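Mandelate racemase/muconate lactonizing protein (PDB 3QLD) is a member of the enolase superfamily, of the mandelate racemase/muconate lactonizing type, with an enolase-like N-terminal domain and a TIM-barrel C-terminal domain. Local coordinates at residues 135-140 with 344-350; 139-145 with 165-171; 153-158 with 183-188; 293-298 with 318-324. All coordinates share one frame; numbering follows the deposited sequence. Where two conformers were deposited one is given.

Contact 1. Residues 135-140 with 344-350; sequences RDRVEV and EPGVIQV
D136 and V350 open an antiparallel ladder in which strand 137-139 pairs with strand 347-349, their directions 155° apart. The carbonyl O of D136 takes the amide N of V350 at 3.0 Å, and CG2 of V350 also lies against the carbonyl of R135. R137 faces Q349 as a non-hydrogen-bonded pair. With its CG turned beside the backbone N (chi1 -62°) and the chain extended from there to NE, R137 runs out over the strand of 347-349: its CB packs on CG1 of V347 at 3.7 Å. At the far end NH1 meets CG of E344 edge-on, 3.4 Å away, while the E344 carboxylate, nearly coplanar with the guanidinium, stays beyond salt-bridge distance. V138 and I348 form the hydrogen-bonded pair, exchanging N-H and C=O in both directions; the bond from I348 N to V138 O is 3.0 Å long. On this buried face CG1 of V138 touches CG2 of V350 at 3.7 Å, and helix 303-313 covers V138 and I348 through L310. E139, opposite V347, sends its carboxylate to R166, just ahead of strand 167-171. V140 closes the ladder: its N gives a weak bond to G346 O (2.9 Å), and its CG2 meets CG1 of I348 at 3.7 Å. G346 sits in the type II turn from E344 to V347, at a positive phi of 74° that suits glycine. The chemistry thus differs between the faces: aliphatic packing around V138 and I348, and mixed packing where R137, E139 and Q349 surround the aliphatic V347 and attraction to E344 is probably modest.

Contact 2. Residues 139-145 with 165-171; sequences EVSATLG and FRRVKLK
S141 turns its OG anti to the backbone N (chi1 178°), and R167, bent at chi3 (62°), brings its NE back to that hydroxyl in a weak bond of 3.0 Å, with OG at the edge of the guanidinium. The two residues belong to neighbouring parallel strands of the TIM barrel, 137-144 and 167-171, joined through helix 150-162 in a beta-alpha-beta crossover. The backbone ladder alternates regularly: R167 O receives A142 N, A142 O receives K169 N at 2.8 Å, K169 O receives L144 N, and L144 O receives K171 N. One step before it, R166 N bonds V140 O. At the strand starts E139 and R166 form a salt bridge, their side chains crossing at about a right angle, but the modelled separation is improbably short and its detail doubtful.

One face carries R167, K169 and T143 into the barrel interior. CE of K169 passes OG1 of T143, while its NZ forms salt bridges with D323 and E221; the R167 guanidinium continues to Q218 and D323. K171 is tied to D196 in the same way.

On the helix-facing side, CB of A142 sits over one face of the F165 ring in a CH-pi contact, 3.8 Å from the centroid. CG1 of V140 touches the ring at its edge. Farther along, L144 and L170 lie side by side, L144 CD1 to L170 CD2 at 3.9 Å.

Contact 3. Residues 153-158 with 183-188; sequences LIQSVD and AVRLRY
Polar contacts between helix 153-158 and segment 183-188 gather on the carboxylate of D158. R187 grips it side-on with two nitrogens: NE bonds D158 OD1 at 2.8 Å, close to the guanidinium plane and on the syn lone pair, while NH2 reaches OD2 at 2.8 Å on a more tilted path. The two planes lie 29° apart. R187 can present this edge because its CG is anti to the backbone N (chi1 -178°) and the chain stays extended to NE. This two-nitrogen grip fixes the carboxylate's rotation and would be expected to favour its ionised form. The hydroxyl of Y188 gives OD1 a further bond, modelled as very short (OH to OD1 2.5 Å) and of uncertain exact length, with OD1 in the plane of the ring at its edge.

A methyl covers the charged group as well: CG2 of I154 lies 3.5 Å over one face of the R187 guanidinium, touching NE.

Apolar pairs fill the remainder. I154 CD1 slides past V184 CG2 at 3.7 Å. That same V184 methyl receives CD2 of L153 from across and CG2 of V157 tip to tip. CG1 of V157 meets CE2 of the Y188 ring at 3.7 Å.

Beneath the helices, V157 also rests on L144 and V184 on I193, both residues of barrel strands. The helix segments run 43° apart with axes 10.8 Å from each other, the packing of successive outer helices in a TIM barrel.

Contact 4. Residues 293-298 with 318-324; sequences AAWVGG and MRYATDL
V296 and T322 meet where the loop 318-324 closes on strand 293-296, the last of the parallel TIM-barrel strands along the chain. This is the tightly held part. V296 O accepts two donors: D323 N at 3.0 Å, almost in line with the carbonyl, and T322 OG1 at 2.8 Å from above the carbonyl plane. The T322 hydroxyl, anti to its own N (chi1 -176°), in turn accepts L324 N in an ST turn. Beside it CG1 of V296 packs on CD1 of L324 at 3.6 Å. W295, its ring swung between backbone N and carbonyl carbon (chi1 55°), lays CZ3 3.4 Å from CG of D323, whose carboxylate is held by K169 and R167; R167 also makes a cation-pi contact with W295, and F219 stacks on it.

Toward the start of the strand the contact slackens. The bond from R319 N to A294 O is weak, R319 itself is exposed, and Y320 rests against CB of A293 through CE2 at 3.7 Å. Between the two regimes a water bridges the backbones, accepting from V296 N at 2.9 Å and donating to Y320 O at 2.7 Å.

Overall arrangement
Contacts 1, 2 and 4 all reach the parallel barrel sheet, with 347-349 added antiparallel at strand 137-144, while contact 3 lies outside it, between helices 150-162 and 178-187. Strand 137-144 is common to contacts 1 and 2, whose centres are 14 Å apart. Along the chain contact 1 spans the other three, contacts 2 and 3 interleave, and contact 4 follows both. T322 probably bonds E139 and S141 on one side, while 318-324 bonds strand 293-296 on the other, consistent with this loop bridging the first and last parallel strands; K169 and D323 add a salt bridge. Contact 3, centred 11 Å from contact 2 but about 22 Å from contact 4, packs the outer layer.

Contact 1. Residues 135-140 with 344-350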
# COMPACT_ATOMS: atom_id res chain seq x y z
N ARG A 135 -32.07 0.81 -6.34
CA ARG A 135 -32.74 1.43 -5.18
C ARG A 135 -32.93 2.95 -5.39
O ARG A 135 -32.07 3.63 -5.94
CB ARG A 135 -31.91 1.15 -3.93
CG ARG A 135 -31.21 -0.16 -4.07
CD ARG A 135 -30.09 -0.39 -3.09
NE ARG A 135 -30.37 -1.61 -2.34
CZ ARG A 135 -31.00 -1.60 -1.17
NH1 ARG A 135 -31.39 -0.43 -0.64
NH2 ARG A 135 -31.24 -2.74 -0.52
N ASP A 136 -34.08 3.48 -4.96
CA ASP A 136 -34.34 4.90 -5.18
C ASP A 136 -33.98 5.71 -3.97
O ASP A 136 -33.70 6.89 -4.07
CB ASP A 136 -35.82 5.11 -5.56
CG ASP A 136 -36.07 4.89 -7.05
OD1 ASP A 136 -35.67 5.79 -7.82
OD2 ASP A 136 -36.65 3.83 -7.42
N ARG A 137 -33.98 5.04 -2.82
CA ARG A 137 -33.62 5.62 -1.53
C ARG A 137 -32.73 4.65 -0.73
O ARG A 137 -32.71 3.43 -1.02
CB ARG A 137 -34.85 5.88 -0.70
CG ARG A 137 -35.76 6.85 -1.35
CD ARG A 137 -37.02 7.01 -0.50
NE ARG A 137 -37.84 8.06 -1.11
CZ ARG A 137 -38.64 8.89 -0.43
NH1 ARG A 137 -38.75 8.80 0.90
NH2 ARG A 137 -39.34 9.81 -1.10
N VAL A 138 -31.99 5.20 0.23
CA VAL A 138 -31.12 4.41 1.10
C VAL A 138 -31.28 4.85 2.53
O VAL A 138 -31.49 6.05 2.80
CB VAL A 138 -29.63 4.48 0.65
CG1 VAL A 138 -29.47 4.01 -0.85
CG2 VAL A 138 -29.14 5.91 0.78
N GLU A 139 -31.20 3.91 3.48
CA GLU A 139 -31.29 4.28 4.87
C GLU A 139 -29.89 4.61 5.40
O GLU A 139 -28.93 4.09 4.88
CB GLU A 139 -31.77 3.16 5.73
CG GLU A 139 -32.92 2.32 5.22
CD GLU A 139 -33.25 1.24 6.25
OE1 GLU A 139 -32.47 0.26 6.39
OE2 GLU A 139 -34.28 1.40 6.94
N VAL A 140 -29.83 5.38 6.50
CA VAL A 140 -28.60 6.05 6.94
C VAL A 140 -28.37 5.62 8.38
O VAL A 140 -29.33 5.58 9.14
CB VAL A 140 -28.78 7.60 6.86
CG1 VAL A 140 -27.56 8.28 7.47
CG2 VAL A 140 -29.01 8.06 5.43
N GLU A 344 -36.57 11.89 3.97
CA GLU A 344 -37.44 11.60 5.14
C GLU A 344 -36.48 11.30 6.28
O GLU A 344 -35.29 11.06 6.02
CB GLU A 344 -38.35 10.36 4.90
CG GLU A 344 -39.38 10.45 3.78
CD GLU A 344 -40.47 11.51 3.96
OE1 GLU A 344 -40.61 12.11 5.06
OE2 GLU A 344 -41.21 11.77 2.97
N PRO A 345 -36.94 11.31 7.55
CA PRO A 345 -35.92 11.08 8.58
C PRO A 345 -35.17 9.74 8.39
O PRO A 345 -35.78 8.69 8.06
CB PRO A 345 -36.72 11.14 9.90
CG PRO A 345 -37.88 12.10 9.54
CD PRO A 345 -38.24 11.70 8.13
N GLY A 346 -33.83 9.78 8.48
CA GLY A 346 -33.01 8.59 8.31
C GLY A 346 -32.87 8.07 6.90
O GLY A 346 -32.28 6.98 6.69
N VAL A 347 -33.38 8.80 5.92
CA VAL A 347 -33.39 8.33 4.54
C VAL A 347 -32.88 9.39 3.58
O VAL A 347 -33.17 10.57 3.74
CB VAL A 347 -34.80 7.92 4.07
CG1 VAL A 347 -34.75 7.26 2.68
CG2 VAL A 347 -35.48 7.00 5.08
N ILE A 348 -32.15 8.97 2.54
CA ILE A 348 -31.64 9.93 1.61
C ILE A 348 -32.01 9.45 0.22
O ILE A 348 -31.98 8.24 -0.06
CB ILE A 348 -30.06 10.16 1.75
CG1 ILE A 348 -29.74 10.82 3.06
CG2 ILE A 348 -29.54 11.05 0.65
CD1 ILE A 348 -28.18 11.20 3.35
N GLN A 349 -32.40 10.40 -0.62
CA GLN A 349 -32.76 10.06 -1.97
C GLN A 349 -31.44 9.82 -2.65
O GLN A 349 -30.51 10.64 -2.53
CB GLN A 349 -33.48 11.22 -2.66
CG GLN A 349 -34.06 10.90 -4.06
CD GLN A 349 -35.41 10.16 -3.97
OE1 GLN A 349 -35.78 9.40 -4.87
NE2 GLN A 349 -36.13 10.39 -2.87
N VAL A 350 -31.37 8.73 -3.39
CA VAL A 350 -30.30 8.47 -4.32
C VAL A 350 -30.23 9.51 -5.43
O VAL A 350 -31.19 9.68 -6.16
CB VAL A 350 -30.46 7.05 -4.89
CG1 VAL A 350 -29.49 6.76 -6.05
CG2 VAL A 350 -30.32 6.03 -3.79

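Contact 2. Residues 139-145 with 165-171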
# COMPACT_ATOMS: atom_id res chain seq x y z
N GLU A 139 -31.20 3.91 3.48
CA GLU A 139 -31.29 4.28 4.87
C GLU A 139 -29.89 4.61 5.40
O GLU A 139 -28.93 4.09 4.88
CB GLU A 139 -31.77 3.16 5.73
CG GLU A 139 -32.92 2.32 5.22
CD GLU A 139 -33.25 1.24 6.25
OE1 GLU A 139 -32.47 0.26 6.39
OE2 GLU A 139 -34.28 1.40 6.94
N VAL A 140 -29.83 5.38 6.50
CA VAL A 140 -28.60 6.05 6.94
C VAL A 140 -28.37 5.62 8.38
O VAL A 140 -29.33 5.58 9.14
CB VAL A 140 -28.78 7.60 6.86
CG1 VAL A 140 -27.56 8.28 7.47
CG2 VAL A 140 -29.01 8.06 5.43
N SER A 141 -27.12 5.28 8.75
CA SER A 141 -26.74 4.96 10.15
C SER A 141 -26.08 6.11 10.89
O SER A 141 -25.48 6.97 10.27
CB SER A 141 -25.70 3.78 10.08
OG SER A 141 -25.19 3.36 11.37
N ALA A 142 -26.08 6.08 12.22
CA ALA A 142 -25.32 7.00 13.03
C ALA A 142 -24.22 6.32 13.87
O ALA A 142 -24.46 5.35 14.60
CB ALA A 142 -26.30 7.82 14.00
N THR A 143 -22.99 6.84 13.78
CA THR A 143 -21.87 6.34 14.59
C THR A 143 -21.77 7.09 15.90
O THR A 143 -21.78 8.33 15.93
CB THR A 143 -20.55 6.50 13.82
OG1 THR A 143 -20.74 5.92 12.53
CG2 THR A 143 -19.39 5.81 14.58
N LEU A 144 -21.74 6.35 17.00
CA LEU A 144 -21.67 6.95 18.34
C LEU A 144 -20.33 6.59 18.98
O LEU A 144 -19.94 5.38 19.02
CB LEU A 144 -22.83 6.49 19.22
CG LEU A 144 -24.29 6.49 18.71
CD1 LEU A 144 -25.17 6.11 19.83
CD2 LEU A 144 -24.72 7.86 18.12
N GLY A 145 -19.62 7.62 19.47
CA GLY A 145 -18.29 7.44 20.09
C GLY A 145 -18.42 6.71 21.40
O GLY A 145 -19.52 6.63 21.95
N PHE A 165 -32.45 7.97 12.36
CA PHE A 165 -31.35 7.13 11.80
C PHE A 165 -31.75 5.70 12.01
O PHE A 165 -32.22 5.35 13.10
CB PHE A 165 -30.06 7.35 12.58
CG PHE A 165 -29.38 8.64 12.26
CD1 PHE A 165 -28.57 8.76 11.12
CD2 PHE A 165 -29.51 9.73 13.13
CE1 PHE A 165 -27.95 9.99 10.83
CE2 PHE A 165 -28.86 10.95 12.85
CZ PHE A 165 -28.06 11.05 11.67
N ARG A 166 -31.52 4.86 11.01
CA ARG A 166 -32.11 3.53 10.97
C ARG A 166 -31.13 2.47 11.49
O ARG A 166 -31.43 1.26 11.53
CB ARG A 166 -32.58 3.23 9.55
CG ARG A 166 -33.76 4.17 9.11
CD ARG A 166 -35.03 4.00 10.00
NE ARG A 166 -36.22 4.51 9.28
CZ ARG A 166 -36.59 4.08 8.06
NH1 ARG A 166 -35.90 3.13 7.46
NH2 ARG A 166 -37.65 4.59 7.45
N ARG A 167 -29.95 2.93 11.90
CA ARG A 167 -28.93 2.04 12.52
C ARG A 167 -28.16 2.86 13.48
O ARG A 167 -27.89 4.05 13.21
CB ARG A 167 -28.00 1.46 11.47
CG ARG A 167 -27.13 0.27 11.96
CD ARG A 167 -26.26 -0.38 10.87
NE ARG A 167 -25.30 0.58 10.32
CZ ARG A 167 -24.80 0.46 9.08
NH1 ARG A 167 -25.09 -0.60 8.36
NH2 ARG A 167 -23.95 1.36 8.59
N VAL A 168 -27.73 2.25 14.58
CA VAL A 168 -26.62 2.89 15.29
C VAL A 168 -25.38 2.00 15.25
O VAL A 168 -25.51 0.76 15.40
CB VAL A 168 -26.93 3.28 16.78
CG1 VAL A 168 -28.00 4.40 16.84
CG2 VAL A 168 -27.30 2.05 17.64
N LYS A 169 -24.19 2.62 15.13
CA LYS A 169 -22.91 1.84 15.19
C LYS A 169 -22.12 2.36 16.37
O LYS A 169 -21.70 3.55 16.42
CB LYS A 169 -22.11 1.93 13.88
CG LYS A 169 -20.76 1.13 13.86
CD LYS A 169 -20.21 0.98 12.46
CE LYS A 169 -20.06 2.33 11.72
NZ LYS A 169 -18.85 2.41 10.80
N LEU A 170 -21.95 1.51 17.36
CA LEU A 170 -21.29 1.85 18.56
C LEU A 170 -19.78 1.55 18.51
O LEU A 170 -19.38 0.42 18.19
CB LEU A 170 -21.84 0.99 19.68
CG LEU A 170 -23.37 1.00 19.83
CD1 LEU A 170 -23.59 0.38 21.20
CD2 LEU A 170 -23.81 2.48 19.84
N LYS A 171 -18.96 2.53 18.91
CA LYS A 171 -17.52 2.26 19.08
C LYS A 171 -17.32 1.44 20.31
O LYS A 171 -17.92 1.72 21.35
CB LYS A 171 -16.74 3.59 19.16
CG LYS A 171 -16.81 4.36 17.87
CD LYS A 171 -15.82 3.80 16.82
CE LYS A 171 -16.04 4.47 15.45
NZ LYS A 171 -14.75 4.65 14.70
O HOH W 1 -20.24 3.72 21.83

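Contact 3. Residues 153-158 with 183-188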
# COMPACT_ATOMS: atom_id res chain seq x y z
N LEU A 153 -23.71 7.87 26.63
CA LEU A 153 -24.02 6.92 25.54
C LEU A 153 -25.51 6.84 25.17
O LEU A 153 -25.89 7.09 24.01
CB LEU A 153 -23.48 5.52 25.87
CG LEU A 153 -23.84 4.58 24.71
CD1 LEU A 153 -22.99 4.86 23.50
CD2 LEU A 153 -23.76 3.16 25.12
N ILE A 154 -26.31 6.49 26.16
CA ILE A 154 -27.77 6.30 25.99
C ILE A 154 -28.44 7.60 25.53
O ILE A 154 -29.39 7.61 24.72
CB ILE A 154 -28.41 5.73 27.27
CG1 ILE A 154 -28.01 4.25 27.46
CG2 ILE A 154 -29.93 5.86 27.24
CD1 ILE A 154 -28.65 3.28 26.46
N GLN A 155 -27.92 8.71 26.04
CA GLN A 155 -28.38 10.00 25.58
C GLN A 155 -28.04 10.19 24.11
O GLN A 155 -28.90 10.63 23.36
CB GLN A 155 -27.81 11.10 26.45
CG GLN A 155 -28.19 10.92 27.94
CD GLN A 155 -27.42 11.87 28.91
OE1 GLN A 155 -27.17 13.06 28.60
NE2 GLN A 155 -27.08 11.35 30.09
N SER A 156 -26.82 9.81 23.69
CA SER A 156 -26.45 9.89 22.28
C SER A 156 -27.35 9.02 21.43
O SER A 156 -27.76 9.46 20.36
CB SER A 156 -24.99 9.47 22.06
OG SER A 156 -24.13 10.42 22.67
N VAL A 157 -27.60 7.77 21.86
CA VAL A 157 -28.52 6.85 21.13
C VAL A 157 -29.95 7.38 20.92
O VAL A 157 -30.50 7.35 19.81
CB VAL A 157 -28.63 5.51 21.82
CG1 VAL A 157 -29.37 4.52 20.89
CG2 VAL A 157 -27.19 4.95 22.26
N ASP A 158 -30.56 7.81 21.99
CA ASP A 158 -31.88 8.48 21.94
C ASP A 158 -31.91 9.61 20.92
O ASP A 158 -32.83 9.66 20.07
CB ASP A 158 -32.20 9.03 23.32
CG ASP A 158 -32.49 7.93 24.33
OD1 ASP A 158 -32.69 6.76 23.93
OD2 ASP A 158 -32.55 8.23 25.55
N ALA A 183 -27.13 -2.47 27.28
CA ALA A 183 -28.02 -1.35 27.61
C ALA A 183 -28.75 -0.84 26.39
O ALA A 183 -29.99 -0.65 26.41
CB ALA A 183 -27.24 -0.22 28.32
N VAL A 184 -28.03 -0.69 25.28
CA VAL A 184 -28.68 -0.22 24.11
C VAL A 184 -29.68 -1.23 23.56
O VAL A 184 -30.82 -0.86 23.22
CB VAL A 184 -27.68 0.28 23.10
CG1 VAL A 184 -28.35 0.71 21.84
CG2 VAL A 184 -26.87 1.41 23.75
N ARG A 185 -29.30 -2.50 23.51
CA ARG A 185 -30.18 -3.58 23.05
C ARG A 185 -31.49 -3.72 23.90
O ARG A 185 -32.54 -3.99 23.35
CB ARG A 185 -29.44 -4.93 23.12
CG ARG A 185 -30.30 -6.15 22.60
CD ARG A 185 -31.06 -5.81 21.33
NE ARG A 185 -30.29 -5.88 20.08
CZ ARG A 185 -30.56 -5.23 18.95
NH1 ARG A 185 -31.55 -4.34 18.88
NH2 ARG A 185 -29.79 -5.43 17.88
N LEU A 186 -31.37 -3.59 25.22
CA LEU A 186 -32.56 -3.70 26.10
C LEU A 186 -33.53 -2.54 25.80
O LEU A 186 -34.72 -2.77 25.52
CB LEU A 186 -32.15 -3.77 27.58
CG LEU A 186 -33.31 -3.90 28.62
CD1 LEU A 186 -34.40 -4.96 28.22
CD2 LEU A 186 -32.79 -4.15 30.06
N ARG A 187 -32.99 -1.33 25.76
CA ARG A 187 -33.76 -0.10 25.45
C ARG A 187 -34.34 -0.07 24.04
O ARG A 187 -35.43 0.48 23.83
CB ARG A 187 -32.88 1.13 25.68
CG ARG A 187 -33.57 2.48 25.45
CD ARG A 187 -32.56 3.60 25.68
NE ARG A 187 -33.11 4.93 25.97
CZ ARG A 187 -33.55 5.33 27.16
NH1 ARG A 187 -33.52 4.51 28.19
NH2 ARG A 187 -33.95 6.58 27.35
N TYR A 188 -33.64 -0.66 23.09
CA TYR A 188 -34.08 -0.64 21.69
C TYR A 188 -34.14 -2.03 21.07
O TYR A 188 -33.26 -2.40 20.26
CB TYR A 188 -33.18 0.29 20.84
CG TYR A 188 -33.41 1.76 21.13
CD1 TYR A 188 -34.55 2.44 20.62
CD2 TYR A 188 -32.55 2.46 21.96
CE1 TYR A 188 -34.77 3.84 20.93
CE2 TYR A 188 -32.77 3.83 22.27
CZ TYR A 188 -33.86 4.49 21.74
OH TYR A 188 -34.07 5.81 22.11

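Contact 4. Residues 293-298 with 318-324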
# COMPACT_ATOMS: atom_id res chain seq x y z
N ALA A 293 -22.86 -9.74 2.83
CA ALA A 293 -23.70 -8.56 2.71
C ALA A 293 -22.71 -7.39 2.65
O ALA A 293 -21.60 -7.48 3.18
CB ALA A 293 -24.56 -8.40 3.98
N ALA A 294 -23.11 -6.31 1.98
CA ALA A 294 -22.26 -5.11 1.89
C ALA A 294 -23.10 -3.86 2.16
O ALA A 294 -24.36 -3.90 2.09
CB ALA A 294 -21.53 -5.08 0.53
N TRP A 295 -22.43 -2.77 2.52
CA TRP A 295 -23.06 -1.49 2.77
C TRP A 295 -21.99 -0.46 2.47
O TRP A 295 -20.78 -0.81 2.45
CB TRP A 295 -23.55 -1.38 4.21
CG TRP A 295 -22.53 -1.62 5.26
CD1 TRP A 295 -22.08 -2.82 5.70
CD2 TRP A 295 -21.80 -0.62 5.99
NE1 TRP A 295 -21.13 -2.66 6.69
CE2 TRP A 295 -20.92 -1.31 6.87
CE3 TRP A 295 -21.77 0.79 5.96
CZ2 TRP A 295 -20.04 -0.65 7.74
CZ3 TRP A 295 -20.91 1.46 6.85
CH2 TRP A 295 -20.03 0.74 7.71
N VAL A 296 -22.39 0.78 2.28
CA VAL A 296 -21.40 1.84 1.97
C VAL A 296 -20.99 2.68 3.18
O VAL A 296 -21.83 3.27 3.89
CB VAL A 296 -21.89 2.75 0.76
CG1 VAL A 296 -21.05 4.01 0.60
CG2 VAL A 296 -21.99 2.01 -0.51
N GLY A 297 -19.66 2.78 3.42
CA GLY A 297 -19.17 3.49 4.60
C GLY A 297 -18.78 4.90 4.20
O GLY A 297 -18.79 5.21 3.01
N GLY A 298 -18.34 5.72 5.16
CA GLY A 298 -17.96 7.12 4.88
C GLY A 298 -16.52 7.51 5.19
O GLY A 298 -15.83 6.82 5.95
N MSE A 318 -26.13 -3.80 -1.74
CA MSE A 318 -25.98 -2.87 -0.65
C MSE A 318 -27.14 -2.94 0.29
O MSE A 318 -27.93 -2.00 0.35
CB MSE A 318 -25.80 -1.44 -1.16
CG MSE A 318 -24.66 -1.34 -2.11
SE MSE A 318 -22.95 -1.68 -1.13
CE MSE A 318 -21.90 -0.54 -2.35
N ARG A 319 -27.22 -4.03 1.05
CA ARG A 319 -28.41 -4.41 1.83
C ARG A 319 -28.56 -3.72 3.19
O ARG A 319 -29.68 -3.66 3.75
CB ARG A 319 -28.46 -5.95 2.01
CG ARG A 319 -28.96 -6.79 0.76
CD ARG A 319 -30.42 -6.45 0.38
NE ARG A 319 -31.40 -6.95 1.36
CZ ARG A 319 -32.59 -6.40 1.62
NH1 ARG A 319 -32.99 -5.30 0.97
NH2 ARG A 319 -33.39 -6.95 2.54
N TYR A 320 -27.47 -3.20 3.73
CA TYR A 320 -27.54 -2.46 4.99
C TYR A 320 -27.39 -0.96 4.72
O TYR A 320 -27.03 -0.53 3.58
CB TYR A 320 -26.49 -2.93 6.01
CG TYR A 320 -26.53 -4.44 6.34
CD1 TYR A 320 -27.73 -5.17 6.30
CD2 TYR A 320 -25.35 -5.12 6.73
CE1 TYR A 320 -27.77 -6.56 6.63
CE2 TYR A 320 -25.37 -6.49 7.06
CZ TYR A 320 -26.59 -7.20 7.01
OH TYR A 320 -26.60 -8.55 7.33
N ALA A 321 -27.68 -0.21 5.77
CA ALA A 321 -27.68 1.24 5.83
C ALA A 321 -26.29 1.75 5.55
O ALA A 321 -25.28 1.07 5.89
CB ALA A 321 -28.09 1.70 7.24
N THR A 322 -26.25 2.96 4.97
CA THR A 322 -25.01 3.72 4.76
C THR A 322 -24.60 4.57 5.93
O THR A 322 -25.44 5.00 6.76
CB THR A 322 -25.05 4.50 3.39
OG1 THR A 322 -23.77 5.15 3.17
CG2 THR A 322 -26.21 5.58 3.38
N ASP A 323 -23.28 4.76 6.12
CA ASP A 323 -22.80 5.74 7.05
C ASP A 323 -22.84 7.19 6.46
O ASP A 323 -22.45 8.10 7.14
CB ASP A 323 -21.34 5.43 7.48
CG ASP A 323 -21.22 4.36 8.59
OD1 ASP A 323 -22.25 3.85 9.10
OD2 ASP A 323 -20.06 4.04 8.95
N LEU A 324 -23.20 7.35 5.19
CA LEU A 324 -23.09 8.65 4.51
C LEU A 324 -24.36 9.40 4.86
O LEU A 324 -25.41 9.01 4.40
CB LEU A 324 -23.05 8.47 2.99
CG LEU A 324 -21.75 7.80 2.44
CD1 LEU A 324 -21.91 7.48 0.98
CD2 LEU A 324 -20.56 8.75 2.64
O HOH W 2 -25.27 1.02 2.26